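Local coordinates for protein AGR_C_1268p (Agrobacterium tumefaciens str. C58, PDB 2GHS) that probably acts as a metal-dependent gluconolactonase of the SMP-30/regucalcin family, binding one divalent cation per subunit in a beta-propeller, at residues T46-G51 and W65-E70. Sequence-based numbering, arbitrary orientation.
Sequences TPMLLG and WFNILE
At the start of the innermost strand of a propeller blade, beside the predicted metal and substrate site, Leu-50 and Asn-67 tie the loop entering strand 51-57 to the end of strand 62-67. OD1 of Asn-67 accepts a hydrogen bond from the backbone N of Leu-50 at 3.0 Å, nearly straight (172°), the N-H arriving almost end-on to the side-chain carbonyl. CG of Asn-67 stands anti to its own N (chi1 -168°), which carries the amide across to the loop. ND2 donates to a water, 2.8 Å from its oxygen, that also accepts from Leu-49 N, and to Glu-72, so both ends of the amide are engaged, which should hold it in this rotation. Ile-68 N donates to Leu-50 O (3.0 Å), which extends the antiparallel pairing beyond the non-hydrogen-bonded pair Gly-51/Asn-67. The selenomethionine Met-48 folds at its second and third torsions, turning SE toward the indole edge of Trp-65, 3.5 Å from NE1 and in the ring plane, a Met-aromatic contact; SE also touches CB of Asn-67 (3.9 Å). CD2 of Leu-50 lies against CG of Leu-69 (3.9 Å), and CD2 of Leu-49 meets CB of Leu-69. Ile-68 also packs on Glu-52, a predicted metal ligand, and on Arg-135, a predicted substrate-binding residue. The arrangement is that of neighbouring inner strands in a beta-propeller blade, whose ends contribute residues to the predicted central site.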
loop_
_atom_site.group_PDB
_atom_site.type_symbol
_atom_site.label_atom_id
_atom_site.label_comp_id
_atom_site.label_asym_id
_atom_site.label_seq_id
_atom_site.Cartn_x
_atom_site.Cartn_y
_atom_site.Cartn_z
ATOM N N THR A 46 -14.539 7.163 -9.923
ATOM C CA THR A 46 -13.466 7.699 -10.756
ATOM C C THR A 46 -12.422 6.636 -10.955
ATOM O O THR A 46 -11.918 6.115 -9.980
ATOM C CB THR A 46 -12.757 8.867 -10.052
ATOM O OG1 THR A 46 -13.731 9.777 -9.561
ATOM C CG2 THR A 46 -11.804 9.586 -10.977
ATOM N N PRO A 47 -12.094 6.305 -12.202
ATOM C CA PRO A 47 -11.025 5.312 -12.413
ATOM C C PRO A 47 -9.644 5.886 -12.251
ATOM O O PRO A 47 -9.335 6.972 -12.767
ATOM C CB PRO A 47 -11.255 4.818 -13.853
ATOM C CG PRO A 47 -12.138 5.840 -14.496
ATOM C CD PRO A 47 -12.676 6.796 -13.476
HETATM N N MSE A 48 -8.791 5.130 -11.571
HETATM C CA MSE A 48 -7.410 5.510 -11.354
HETATM C C MSE A 48 -6.530 4.837 -12.376
HETATM O O MSE A 48 -6.617 3.627 -12.575
HETATM C CB MSE A 48 -6.923 5.025 -9.990
HETATM C CG MSE A 48 -7.732 5.477 -8.825
HETATM SE SE MSE A 48 -7.555 7.421 -8.455
HETATM C CE MSE A 48 -9.111 7.990 -9.401
ATOM N N LEU A 49 -5.637 5.607 -12.981
ATOM C CA LEU A 49 -4.613 5.015 -13.849
ATOM C C LEU A 49 -3.754 4.074 -13.019
ATOM O O LEU A 49 -3.522 2.929 -13.415
ATOM C CB LEU A 49 -3.790 6.114 -14.506
ATOM C CG LEU A 49 -2.667 5.680 -15.407
ATOM C CD1 LEU A 49 -3.255 4.902 -16.553
ATOM C CD2 LEU A 49 -1.902 6.951 -15.855
ATOM N N LEU A 50 -3.339 4.522 -11.830
ATOM C CA LEU A 50 -2.558 3.664 -10.938
ATOM C C LEU A 50 -2.927 4.004 -9.501
ATOM O O LEU A 50 -2.240 4.784 -8.812
ATOM C CB LEU A 50 -1.053 3.793 -11.221
ATOM C CG LEU A 50 -0.159 2.824 -10.432
ATOM C CD1 LEU A 50 -0.645 1.423 -10.546
ATOM C CD2 LEU A 50 1.312 2.919 -10.866
ATOM N N GLY A 51 -4.056 3.452 -9.060
ATOM C CA GLY A 51 -4.510 3.667 -7.719
ATOM C C GLY A 51 -3.607 2.906 -6.783
ATOM O O GLY A 51 -3.342 1.709 -7.039
ATOM N N TRP A 65 -5.791 7.987 -0.793
ATOM C CA TRP A 65 -4.965 7.132 -1.665
ATOM C C TRP A 65 -4.334 7.980 -2.749
ATOM O O TRP A 65 -4.623 9.190 -2.850
ATOM C CB TRP A 65 -5.768 5.970 -2.272
ATOM C CG TRP A 65 -6.867 6.344 -3.183
ATOM C CD1 TRP A 65 -6.787 6.529 -4.539
ATOM C CD2 TRP A 65 -8.233 6.536 -2.828
ATOM N NE1 TRP A 65 -8.027 6.840 -5.034
ATOM C CE2 TRP A 65 -8.932 6.843 -4.003
ATOM C CE3 TRP A 65 -8.933 6.483 -1.613
ATOM C CZ2 TRP A 65 -10.288 7.120 -4.011
ATOM C CZ3 TRP A 65 -10.303 6.742 -1.622
ATOM C CH2 TRP A 65 -10.952 7.067 -2.818
ATOM N N PHE A 66 -3.461 7.368 -3.550
ATOM C CA PHE A 66 -2.827 8.080 -4.612
ATOM C C PHE A 66 -3.210 7.568 -5.989
ATOM O O PHE A 66 -3.556 6.415 -6.168
ATOM C CB PHE A 66 -1.289 7.977 -4.479
ATOM C CG PHE A 66 -0.743 8.580 -3.236
ATOM C CD1 PHE A 66 -0.634 7.812 -2.074
ATOM C CD2 PHE A 66 -0.302 9.880 -3.230
ATOM C CE1 PHE A 66 -0.113 8.372 -0.902
ATOM C CE2 PHE A 66 0.198 10.458 -2.082
ATOM C CZ PHE A 66 0.285 9.707 -0.911
ATOM N N ASN A 67 -3.108 8.465 -6.961
ATOM C CA ASN A 67 -3.056 8.117 -8.397
ATOM C C ASN A 67 -1.630 8.409 -8.826
ATOM O O ASN A 67 -1.315 9.530 -9.161
ATOM C CB ASN A 67 -4.068 8.916 -9.179
ATOM C CG ASN A 67 -4.268 8.403 -10.598
ATOM O OD1 ASN A 67 -3.736 7.375 -10.969
ATOM N ND2 ASN A 67 -5.065 9.129 -11.384
ATOM N N ILE A 68 -0.771 7.394 -8.718
ATOM C CA ILE A 68 0.681 7.648 -8.650
ATOM C C ILE A 68 1.170 8.437 -9.861
ATOM O O ILE A 68 1.780 9.507 -9.728
ATOM C CB ILE A 68 1.525 6.341 -8.518
ATOM C CG1 ILE A 68 1.285 5.658 -7.183
ATOM C CG2 ILE A 68 3.049 6.689 -8.653
ATOM C CD1 ILE A 68 2.130 4.404 -7.027
ATOM N N LEU A 69 0.917 7.898 -11.036
ATOM C CA LEU A 69 1.489 8.419 -12.280
ATOM C C LEU A 69 0.902 9.770 -12.667
ATOM O O LEU A 69 1.529 10.503 -13.383
ATOM C CB LEU A 69 1.274 7.418 -13.423
ATOM C CG LEU A 69 1.818 5.995 -13.158
ATOM C CD1 LEU A 69 1.544 5.061 -14.325
ATOM C CD2 LEU A 69 3.311 6.045 -12.861
ATOM N N GLU A 70 -0.278 10.118 -12.145
ATOM C CA GLU A 70 -0.891 11.429 -12.416
ATOM C C GLU A 70 -0.653 12.474 -11.301
ATOM O O GLU A 70 -1.205 13.591 -11.347
ATOM C CB GLU A 70 -2.399 11.279 -12.643
ATOM C CG GLU A 70 -2.735 10.386 -13.828
ATOM C CD GLU A 70 -2.696 11.096 -15.179
ATOM O OE1 GLU A 70 -2.011 12.130 -15.329
ATOM O OE2 GLU A 70 -3.383 10.603 -16.098
HETATM O O HOH W 1 -6.390 8.403 -13.778
#